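Local coordinates for protein L-threonine 3-dehydrogenase (Clostridioides difficile, PDB 7OL1) that probably oxidises the 3-hydroxyl of L-threonine, as a dehydrogenase of the NAD(P)-dependent epimerase/dehydratase family, at residues Met22-Leu31 / Tyr46-Arg57; Gln33-Leu42 / Met236-Val244. All blocks are in the same frame, centred on the assembly; numbering follows the deposited sequence.

Contact 1 of 2, residues Met22-Leu31 / Tyr46-Arg57; sequences MKKILITGAL and YGEQNVIASSRR
Ile-25, Leu-26 and Ile-27 lie beside Val-51, Ile-52 and Ala-53 in parallel register, the two short strands 4.9 Å apart at closest approach. Strand 25-28 donates and accepts in turn, bonding to the residues before and after its bridge partners: Ile-25 N gives its proton to Asn-50 O, Ile-52 N to Ile-25 O, and Ile-27 N to Ile-52 O.

Packing is dense on both faces of this pair. On one, Leu-26 CD1 meets Ile-52 CG2 at 3.8 Å, with Phe-81 and Ile-84 of helix 78-87 closing over Leu-26. On the other, Ile-27 CD1 leans on Val-51 CG1 (3.9 Å), while Ile-25 CD1 sits over a face of the Tyr-46 ring in a CH-pi contact, 4.2 Å from the centroid. With CG1 of Ile-25 anti to the carbonyl carbon (chi1 -50°), the methyl is carried back to that ring. Met-22 SD approaches the same ring obliquely, a Met-aromatic contact.

Toward solvent the grip is looser. Lys-24 NZ makes a weak hydrogen bond to Asn-50 OD1 (3.2 Å), although the amide itself is fixed by ND2 donating to Tyr-46 O.

Where the first strand ends, Ile-27 O accepts hydrogen bonds from both N and OG of Ser-54, and Ala-30 N bonds to Ser-54 O at 3.0 Å. Beyond, a water bridges two buried residues, accepting from Leu-31 N and hydrogen-bonded to Ser-55 OG. Directional backbone bonds thus fix the register of a Rossmann-type beta-alpha-beta unit, apolar side chains seal its faces, and Ser-54 carries the pairing into the turn after strand 25-28.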
loop_
_atom_site.group_PDB
_atom_site.type_symbol
_atom_site.label_atom_id
_atom_site.label_comp_id
_atom_site.label_asym_id
_atom_site.label_seq_id
_atom_site.Cartn_x
_atom_site.Cartn_y
_atom_site.Cartn_z
ATOM N N MET A 22 -21.561 -7.803 18.387
ATOM C CA MET A 22 -21.203 -9.119 17.798
ATOM C C MET A 22 -22.139 -10.198 18.383
ATOM O O MET A 22 -22.322 -10.177 19.604
ATOM C CB MET A 22 -19.764 -9.505 18.164
ATOM C CG MET A 22 -18.634 -8.789 17.450
ATOM S SD MET A 22 -17.201 -8.880 18.561
ATOM C CE MET A 22 -15.912 -9.259 17.389
ATOM N N LYS A 23 -22.672 -11.122 17.567
ATOM C CA LYS A 23 -23.367 -12.366 18.020
ATOM C C LYS A 23 -22.485 -13.574 17.680
ATOM O O LYS A 23 -22.061 -14.269 18.624
ATOM C CB LYS A 23 -24.733 -12.543 17.346
ATOM C CG LYS A 23 -25.574 -11.284 17.152
ATOM C CD LYS A 23 -26.406 -10.871 18.371
ATOM C CE LYS A 23 -27.787 -10.330 18.031
ATOM N NZ LYS A 23 -27.746 -9.058 17.261
ATOM N N LYS A 24 -22.216 -13.796 16.383
ATOM C CA LYS A 24 -21.497 -14.986 15.854
ATOM C C LYS A 24 -20.231 -14.544 15.106
ATOM O O LYS A 24 -20.345 -13.894 14.021
ATOM C CB LYS A 24 -22.405 -15.805 14.925
ATOM C CG LYS A 24 -23.796 -16.119 15.467
ATOM C CD LYS A 24 -24.609 -17.145 14.670
ATOM C CE LYS A 24 -23.952 -18.510 14.545
ATOM N NZ LYS A 24 -23.679 -19.136 15.851
ATOM N N ILE A 25 -19.081 -14.994 15.612
ATOM C CA ILE A 25 -17.725 -14.458 15.320
ATOM C C ILE A 25 -16.832 -15.569 14.741
ATOM O O ILE A 25 -16.626 -16.599 15.434
ATOM C CB ILE A 25 -17.129 -13.891 16.631
ATOM C CG1 ILE A 25 -18.089 -12.938 17.337
ATOM C CG2 ILE A 25 -15.773 -13.243 16.414
ATOM C CD1 ILE A 25 -17.832 -12.836 18.833
ATOM N N LEU A 26 -16.254 -15.341 13.560
ATOM C CA LEU A 26 -15.165 -16.180 12.982
ATOM C C LEU A 26 -13.844 -15.453 13.222
ATOM O O LEU A 26 -13.705 -14.351 12.748
ATOM C CB LEU A 26 -15.436 -16.388 11.484
ATOM C CG LEU A 26 -14.287 -16.923 10.627
ATOM C CD1 LEU A 26 -13.843 -18.306 11.061
ATOM C CD2 LEU A 26 -14.668 -16.952 9.151
ATOM N N ILE A 27 -12.909 -16.083 13.914
ATOM C CA ILE A 27 -11.502 -15.629 14.053
ATOM C C ILE A 27 -10.593 -16.449 13.133
ATOM O O ILE A 27 -10.395 -17.634 13.438
ATOM C CB ILE A 27 -11.041 -15.787 15.512
ATOM C CG1 ILE A 27 -12.038 -15.167 16.493
ATOM C CG2 ILE A 27 -9.640 -15.216 15.672
ATOM C CD1 ILE A 27 -11.754 -15.542 17.922
ATOM N N THR A 28 -10.004 -15.831 12.104
ATOM C CA THR A 28 -8.842 -16.395 11.362
ATOM C C THR A 28 -7.569 -16.100 12.162
ATOM O O THR A 28 -7.571 -15.153 12.941
ATOM C CB THR A 28 -8.794 -15.876 9.925
ATOM O OG1 THR A 28 -8.141 -14.620 10.025
ATOM C CG2 THR A 28 -10.155 -15.732 9.265
ATOM N N GLY A 29 -6.550 -16.939 12.040
ATOM C CA GLY A 29 -5.263 -16.789 12.745
ATOM C C GLY A 29 -5.411 -16.943 14.246
ATOM O O GLY A 29 -4.617 -16.367 15.018
ATOM N N ALA A 30 -6.359 -17.755 14.665
ATOM C CA ALA A 30 -6.759 -17.889 16.081
ATOM C C ALA A 30 -5.649 -18.479 16.947
ATOM O O ALA A 30 -5.857 -18.467 18.150
ATOM C CB ALA A 30 -8.009 -18.723 16.190
ATOM N N LEU A 31 -4.546 -19.007 16.414
ATOM C CA LEU A 31 -3.508 -19.626 17.300
ATOM C C LEU A 31 -2.246 -18.749 17.413
ATOM O O LEU A 31 -1.328 -19.122 18.185
ATOM C CB LEU A 31 -3.171 -21.033 16.796
ATOM C CG LEU A 31 -4.335 -22.020 16.754
ATOM C CD1 LEU A 31 -3.830 -23.398 16.408
ATOM C CD2 LEU A 31 -5.125 -22.062 18.054
ATOM N N TYR A 46 -19.346 -14.232 24.795
ATOM C CA TYR A 46 -20.316 -14.295 23.667
ATOM C C TYR A 46 -20.832 -15.726 23.452
ATOM O O TYR A 46 -21.764 -15.871 22.633
ATOM C CB TYR A 46 -19.671 -13.749 22.391
ATOM C CG TYR A 46 -19.461 -12.259 22.344
ATOM C CD1 TYR A 46 -18.381 -11.665 22.975
ATOM C CD2 TYR A 46 -20.321 -11.441 21.626
ATOM C CE1 TYR A 46 -18.191 -10.291 22.947
ATOM C CE2 TYR A 46 -20.133 -10.068 21.569
ATOM C CZ TYR A 46 -19.064 -9.493 22.231
ATOM O OH TYR A 46 -18.884 -8.147 22.159
ATOM N N GLY A 47 -20.213 -16.735 24.081
ATOM C CA GLY A 47 -20.721 -18.117 24.101
ATOM C C GLY A 47 -19.802 -19.068 23.358
ATOM O O GLY A 47 -19.518 -18.783 22.182
ATOM N N GLU A 48 -19.400 -20.178 24.002
ATOM C CA GLU A 48 -18.494 -21.222 23.440
ATOM C C GLU A 48 -18.961 -21.639 22.026
ATOM O O GLU A 48 -18.090 -22.012 21.184
ATOM C CB GLU A 48 -18.430 -22.401 24.420
ATOM C CG GLU A 48 -17.274 -22.334 25.415
ATOM C CD GLU A 48 -16.213 -23.403 25.195
ATOM O OE1 GLU A 48 -16.524 -24.411 24.517
ATOM O OE2 GLU A 48 -15.078 -23.236 25.693
ATOM N N GLN A 49 -20.265 -21.491 21.761
ATOM C CA GLN A 49 -20.990 -22.042 20.587
ATOM C C GLN A 49 -21.169 -20.965 19.506
ATOM O O GLN A 49 -21.712 -21.295 18.429
ATOM C CB GLN A 49 -22.342 -22.596 21.066
ATOM C CG GLN A 49 -22.609 -24.059 20.692
ATOM C CD GLN A 49 -21.409 -24.993 20.730
ATOM O OE1 GLN A 49 -20.691 -25.126 21.733
ATOM N NE2 GLN A 49 -21.195 -25.690 19.620
ATOM N N ASN A 50 -20.726 -19.737 19.775
ATOM C CA ASN A 50 -20.869 -18.572 18.858
ATOM C C ASN A 50 -19.512 -18.040 18.371
ATOM O O ASN A 50 -19.500 -17.080 17.561
ATOM C CB ASN A 50 -21.611 -17.451 19.562
ATOM C CG ASN A 50 -23.031 -17.851 19.853
ATOM O OD1 ASN A 50 -23.712 -18.388 18.994
ATOM N ND2 ASN A 50 -23.481 -17.583 21.055
ATOM N N VAL A 51 -18.421 -18.633 18.851
ATOM C CA VAL A 51 -17.030 -18.286 18.471
ATOM C C VAL A 51 -16.407 -19.503 17.794
ATOM O O VAL A 51 -16.139 -20.554 18.506
ATOM C CB VAL A 51 -16.228 -17.836 19.701
ATOM C CG1 VAL A 51 -14.768 -17.577 19.376
ATOM C CG2 VAL A 51 -16.860 -16.609 20.303
ATOM N N ILE A 52 -16.178 -19.327 16.493
ATOM C CA ILE A 52 -15.451 -20.256 15.587
ATOM C C ILE A 52 -13.996 -19.803 15.473
ATOM O O ILE A 52 -13.725 -18.861 14.695
ATOM C CB ILE A 52 -16.122 -20.269 14.209
ATOM C CG1 ILE A 52 -17.564 -20.753 14.306
ATOM C CG2 ILE A 52 -15.320 -21.101 13.245
ATOM C CD1 ILE A 52 -18.532 -19.631 14.335
ATOM N N ALA A 53 -13.099 -20.466 16.192
ATOM C CA ALA A 53 -11.643 -20.314 16.016
ATOM C C ALA A 53 -11.204 -21.106 14.794
ATOM O O ALA A 53 -11.691 -22.202 14.659
ATOM C CB ALA A 53 -10.922 -20.805 17.231
ATOM N N SER A 54 -10.312 -20.552 13.975
ATOM C CA SER A 54 -9.791 -21.138 12.717
ATOM C C SER A 54 -8.277 -20.914 12.618
ATOM O O SER A 54 -7.829 -19.909 13.123
ATOM C CB SER A 54 -10.544 -20.563 11.541
ATOM O OG SER A 54 -9.941 -19.395 11.006
ATOM N N SER A 55 -7.529 -21.818 11.979
ATOM C CA SER A 55 -6.060 -21.737 11.762
ATOM C C SER A 55 -5.665 -22.636 10.590
ATOM O O SER A 55 -6.441 -23.504 10.272
ATOM C CB SER A 55 -5.303 -22.110 13.012
ATOM O OG SER A 55 -3.896 -21.924 12.847
ATOM N N ARG A 56 -4.494 -22.417 9.995
ATOM C CA ARG A 56 -3.901 -23.238 8.908
ATOM C C ARG A 56 -3.629 -24.645 9.460
ATOM O O ARG A 56 -3.846 -25.629 8.708
ATOM C CB ARG A 56 -2.627 -22.559 8.387
ATOM C CG ARG A 56 -2.067 -23.153 7.102
ATOM C CD ARG A 56 -0.566 -22.916 6.926
ATOM N NE ARG A 56 0.088 -23.838 5.990
ATOM C CZ ARG A 56 -0.017 -23.796 4.653
ATOM N NH1 ARG A 56 -0.768 -22.879 4.059
ATOM N NH2 ARG A 56 0.630 -24.677 3.907
ATOM N N ARG A 57 -3.178 -24.736 10.715
ATOM C CA ARG A 57 -2.609 -25.966 11.331
ATOM C C ARG A 57 -2.891 -25.896 12.828
ATOM O O ARG A 57 -2.688 -24.798 13.387
ATOM C CB ARG A 57 -1.086 -26.086 11.140
ATOM C CG ARG A 57 -0.597 -26.306 9.708
ATOM C CD ARG A 57 0.857 -25.914 9.404
ATOM N NE ARG A 57 1.806 -26.411 10.405
ATOM C CZ ARG A 57 2.458 -25.679 11.329
ATOM N NH1 ARG A 57 2.317 -24.362 11.413
ATOM N NH2 ARG A 57 3.273 -26.282 12.181
HETATM O O HOH W 1 -3.095 -19.387 13.797
#

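Contact 2 of 2, residues Gln33-Leu42 / Met236-Val244; sequences QIGSELTIKL and MPDALQSIV
The helical segments Gln-33 to Leu-42 and Met-236 to Val-244 pack with their axes 10.3 Å apart at a crossing angle of -65°, and the backbones come nearest at Leu-38 and Leu-240, whose CA atoms are 6.1 Å apart. Leu-240 is a knob in the hole formed by Ile-34, Glu-37, Leu-38 and Lys-41. Its two methyls divide the hole: CD1 reaches Glu-37 CB at 3.7 Å, and CD2 lies against Leu-38 CB at 3.9 Å and also touches Ile-34. Deeper in, Leu-38 CD1 and Ile-243 CD1 meet tip to tip.

Met-236 lies over Gln-33 and Glu-37. Bent at chi2 and chi3, its chain brings CE to Gln-33 OE1, 3.8 Å away, while CG rests on the carboxylate of Glu-37.

Lys-41 stretches its aliphatic chain past Leu-240, with CE 3.8 Å from Val-244 CG2. The chain turns at chi4 (88°), and NZ donates to Gln-241 OE1 at 3.0 Å from above the carbonyl plane. The same ammonium forms a salt bridge with Glu-45, one turn further along its own helix.

Both helices lie on the same side of the central sheet: Leu-38 and Leu-42 rest on Ile-94 of strand 92-95, Leu-42 also on Ile-27 of strand 25-28, and Ala-239 and Ile-243 on Phe-190 of strand 184-194.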
loop_
_atom_site.group_PDB
_atom_site.type_symbol
_atom_site.label_atom_id
_atom_site.label_comp_id
_atom_site.label_asym_id
_atom_site.label_seq_id
_atom_site.Cartn_x
_atom_site.Cartn_y
_atom_site.Cartn_z
ATOM N N GLN A 33 -0.396 -15.053 18.672
ATOM C CA GLN A 33 -0.243 -14.489 20.044
ATOM C C GLN A 33 -1.574 -13.892 20.529
ATOM O O GLN A 33 -1.991 -14.216 21.674
ATOM C CB GLN A 33 0.871 -13.442 20.048
ATOM C CG GLN A 33 1.262 -12.960 21.442
ATOM C CD GLN A 33 1.881 -11.581 21.480
ATOM O OE1 GLN A 33 2.315 -11.121 22.531
ATOM N NE2 GLN A 33 1.930 -10.903 20.341
ATOM N N ILE A 34 -2.190 -13.057 19.695
ATOM C CA ILE A 34 -3.474 -12.343 19.949
ATOM C C ILE A 34 -4.632 -13.351 19.919
ATOM O O ILE A 34 -5.447 -13.356 20.872
ATOM C CB ILE A 34 -3.702 -11.243 18.887
ATOM C CG1 ILE A 34 -2.487 -10.317 18.731
ATOM C CG2 ILE A 34 -5.022 -10.504 19.118
ATOM C CD1 ILE A 34 -2.707 -9.136 17.799
ATOM N N GLY A 35 -4.767 -14.129 18.841
ATOM C CA GLY A 35 -5.832 -15.153 18.751
ATOM C C GLY A 35 -5.871 -16.092 19.966
ATOM O O GLY A 35 -6.977 -16.330 20.530
ATOM N N SER A 36 -4.722 -16.635 20.381
ATOM C CA SER A 36 -4.648 -17.550 21.546
ATOM C C SER A 36 -5.506 -16.987 22.679
ATOM O O SER A 36 -6.337 -17.741 23.217
ATOM C CB SER A 36 -3.249 -17.786 21.979
ATOM O OG SER A 36 -2.593 -18.583 21.015
ATOM N N GLU A 37 -5.365 -15.700 22.993
ATOM C CA GLU A 37 -6.016 -15.120 24.195
ATOM C C GLU A 37 -7.363 -14.507 23.820
ATOM O O GLU A 37 -8.244 -14.465 24.714
ATOM C CB GLU A 37 -5.091 -14.115 24.875
ATOM C CG GLU A 37 -3.649 -14.578 24.894
ATOM C CD GLU A 37 -2.826 -13.873 25.945
ATOM O OE1 GLU A 37 -3.445 -13.479 26.987
ATOM O OE2 GLU A 37 -1.579 -13.733 25.716
ATOM N N LEU A 38 -7.528 -14.047 22.578
ATOM C CA LEU A 38 -8.810 -13.421 22.148
ATOM C C LEU A 38 -9.926 -14.481 22.125
ATOM O O LEU A 38 -11.030 -14.167 22.643
ATOM C CB LEU A 38 -8.674 -12.737 20.779
ATOM C CG LEU A 38 -9.950 -12.028 20.322
ATOM C CD1 LEU A 38 -10.193 -10.777 21.159
ATOM C CD2 LEU A 38 -9.923 -11.688 18.836
ATOM N N THR A 39 -9.679 -15.680 21.564
ATOM C CA THR A 39 -10.761 -16.672 21.290
ATOM C C THR A 39 -11.346 -17.087 22.649
ATOM O O THR A 39 -12.603 -17.109 22.787
ATOM C CB THR A 39 -10.325 -17.843 20.392
ATOM O OG1 THR A 39 -9.849 -18.934 21.172
ATOM C CG2 THR A 39 -9.253 -17.495 19.382
ATOM N N ILE A 40 -10.481 -17.296 23.645
ATOM C CA ILE A 40 -10.896 -17.573 25.048
ATOM C C ILE A 40 -11.760 -16.436 25.595
ATOM O O ILE A 40 -12.806 -16.719 26.189
ATOM C CB ILE A 40 -9.666 -17.761 25.920
ATOM C CG1 ILE A 40 -8.961 -19.081 25.613
ATOM C CG2 ILE A 40 -10.071 -17.628 27.372
ATOM C CD1 ILE A 40 -7.498 -19.078 26.030
ATOM N N LYS A 41 -11.324 -15.188 25.440
ATOM C CA LYS A 41 -12.070 -14.023 25.976
ATOM C C LYS A 41 -13.475 -13.992 25.350
ATOM O O LYS A 41 -14.481 -13.887 26.099
ATOM C CB LYS A 41 -11.282 -12.730 25.749
ATOM C CG LYS A 41 -12.088 -11.475 26.052
ATOM C CD LYS A 41 -11.354 -10.162 25.915
ATOM C CE LYS A 41 -12.333 -9.013 25.780
ATOM N NZ LYS A 41 -12.757 -8.463 27.087
ATOM N N LEU A 42 -13.557 -14.077 24.023
ATOM C CA LEU A 42 -14.838 -13.886 23.290
ATOM C C LEU A 42 -15.769 -15.081 23.548
ATOM O O LEU A 42 -17.008 -14.867 23.572
ATOM C CB LEU A 42 -14.536 -13.707 21.801
ATOM C CG LEU A 42 -13.653 -12.511 21.450
ATOM C CD1 LEU A 42 -13.353 -12.483 19.961
ATOM C CD2 LEU A 42 -14.317 -11.215 21.865
ATOM N N MET A 236 -1.552 -7.375 27.091
ATOM C CA MET A 236 -2.498 -8.101 26.213
ATOM C C MET A 236 -3.954 -7.779 26.572
ATOM O O MET A 236 -4.740 -7.502 25.669
ATOM C CB MET A 236 -2.249 -9.603 26.233
ATOM C CG MET A 236 -3.167 -10.330 25.281
ATOM S SD MET A 236 -3.041 -9.767 23.557
ATOM C CE MET A 236 -1.412 -10.382 23.140
ATOM N N PRO A 237 -4.381 -7.772 27.858
ATOM C CA PRO A 237 -5.781 -7.505 28.188
ATOM C C PRO A 237 -6.277 -6.162 27.647
ATOM O O PRO A 237 -7.411 -6.145 27.170
ATOM C CB PRO A 237 -5.894 -7.529 29.720
ATOM C CG PRO A 237 -4.463 -7.674 30.214
ATOM C CD PRO A 237 -3.604 -8.132 29.050
ATOM N N ASP A 238 -5.447 -5.106 27.714
ATOM C CA ASP A 238 -5.761 -3.769 27.126
ATOM C C ASP A 238 -6.070 -3.925 25.616
ATOM O O ASP A 238 -7.168 -3.477 25.165
ATOM C CB ASP A 238 -4.610 -2.783 27.351
ATOM C CG ASP A 238 -4.456 -2.264 28.777
ATOM O OD1 ASP A 238 -5.539 -2.122 29.432
ATOM O OD2 ASP A 238 -3.240 -1.986 29.210
ATOM N N ALA A 239 -5.156 -4.570 24.872
ATOM C CA ALA A 239 -5.237 -4.791 23.410
ATOM C C ALA A 239 -6.510 -5.576 23.067
ATOM O O ALA A 239 -7.254 -5.165 22.099
ATOM C CB ALA A 239 -3.997 -5.500 22.927
ATOM N N LEU A 240 -6.774 -6.658 23.803
ATOM C CA LEU A 240 -7.945 -7.508 23.492
ATOM C C LEU A 240 -9.185 -6.627 23.645
ATOM O O LEU A 240 -10.007 -6.618 22.699
ATOM C CB LEU A 240 -7.976 -8.762 24.371
ATOM C CG LEU A 240 -6.779 -9.710 24.222
ATOM C CD1 LEU A 240 -6.922 -10.924 25.128
ATOM C CD2 LEU A 240 -6.604 -10.169 22.794
ATOM N N GLN A 241 -9.259 -5.798 24.694
ATOM C CA GLN A 241 -10.447 -4.910 24.873
ATOM C C GLN A 241 -10.589 -3.898 23.722
ATOM O O GLN A 241 -11.766 -3.727 23.282
ATOM C CB GLN A 241 -10.475 -4.151 26.191
ATOM C CG GLN A 241 -11.900 -3.744 26.546
ATOM C CD GLN A 241 -12.672 -4.932 27.063
ATOM O OE1 GLN A 241 -12.222 -5.607 27.984
ATOM N NE2 GLN A 241 -13.837 -5.189 26.485
ATOM N N SER A 242 -9.484 -3.275 23.260
ATOM C CA SER A 242 -9.408 -2.404 22.041
ATOM C C SER A 242 -10.269 -2.967 20.908
ATOM O O SER A 242 -11.155 -2.213 20.401
ATOM C CB SER A 242 -8.004 -2.267 21.522
ATOM O OG SER A 242 -7.088 -2.240 22.600
ATOM N N ILE A 243 -9.987 -4.235 20.559
ATOM C CA ILE A 243 -10.626 -5.017 19.462
ATOM C C ILE A 243 -12.135 -5.007 19.665
ATOM O O ILE A 243 -12.873 -4.681 18.707
ATOM C CB ILE A 243 -10.097 -6.459 19.396
ATOM C CG1 ILE A 243 -8.604 -6.513 19.057
ATOM C CG2 ILE A 243 -10.922 -7.241 18.398
ATOM C CD1 ILE A 243 -7.964 -7.868 19.179
ATOM N N VAL A 244 -12.592 -5.317 20.871
ATOM C CA VAL A 244 -14.058 -5.372 21.143
ATOM C C VAL A 244 -14.646 -3.956 21.134
ATOM O O VAL A 244 -15.663 -3.721 20.388
ATOM C CB VAL A 244 -14.338 -6.095 22.468
ATOM C CG1 VAL A 244 -15.831 -6.286 22.675
ATOM C CG2 VAL A 244 -13.610 -7.428 22.522
#

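Helix 33-46 joins the two contacts: it connects the strands paired in contact 1 and supplies one partner of contact 2. Contact 1 is mostly buried and held by main-chain hydrogen bonds as well as apolar contacts, whereas contact 2, partly buried, relies on interlocking side chains with one polar bond toward its outer side. Strand 25-28 and this helix meet directly, Ile-27 CD1 lying 3.5 Å from Thr-39 CG2, and Tyr-46 OH comes within 3.6 Å of Val-244 CG1. Contact 1 therefore builds a local beta-alpha-beta unit, while contact 2 ties that unit's helix to one distant in sequence across the same sheet face.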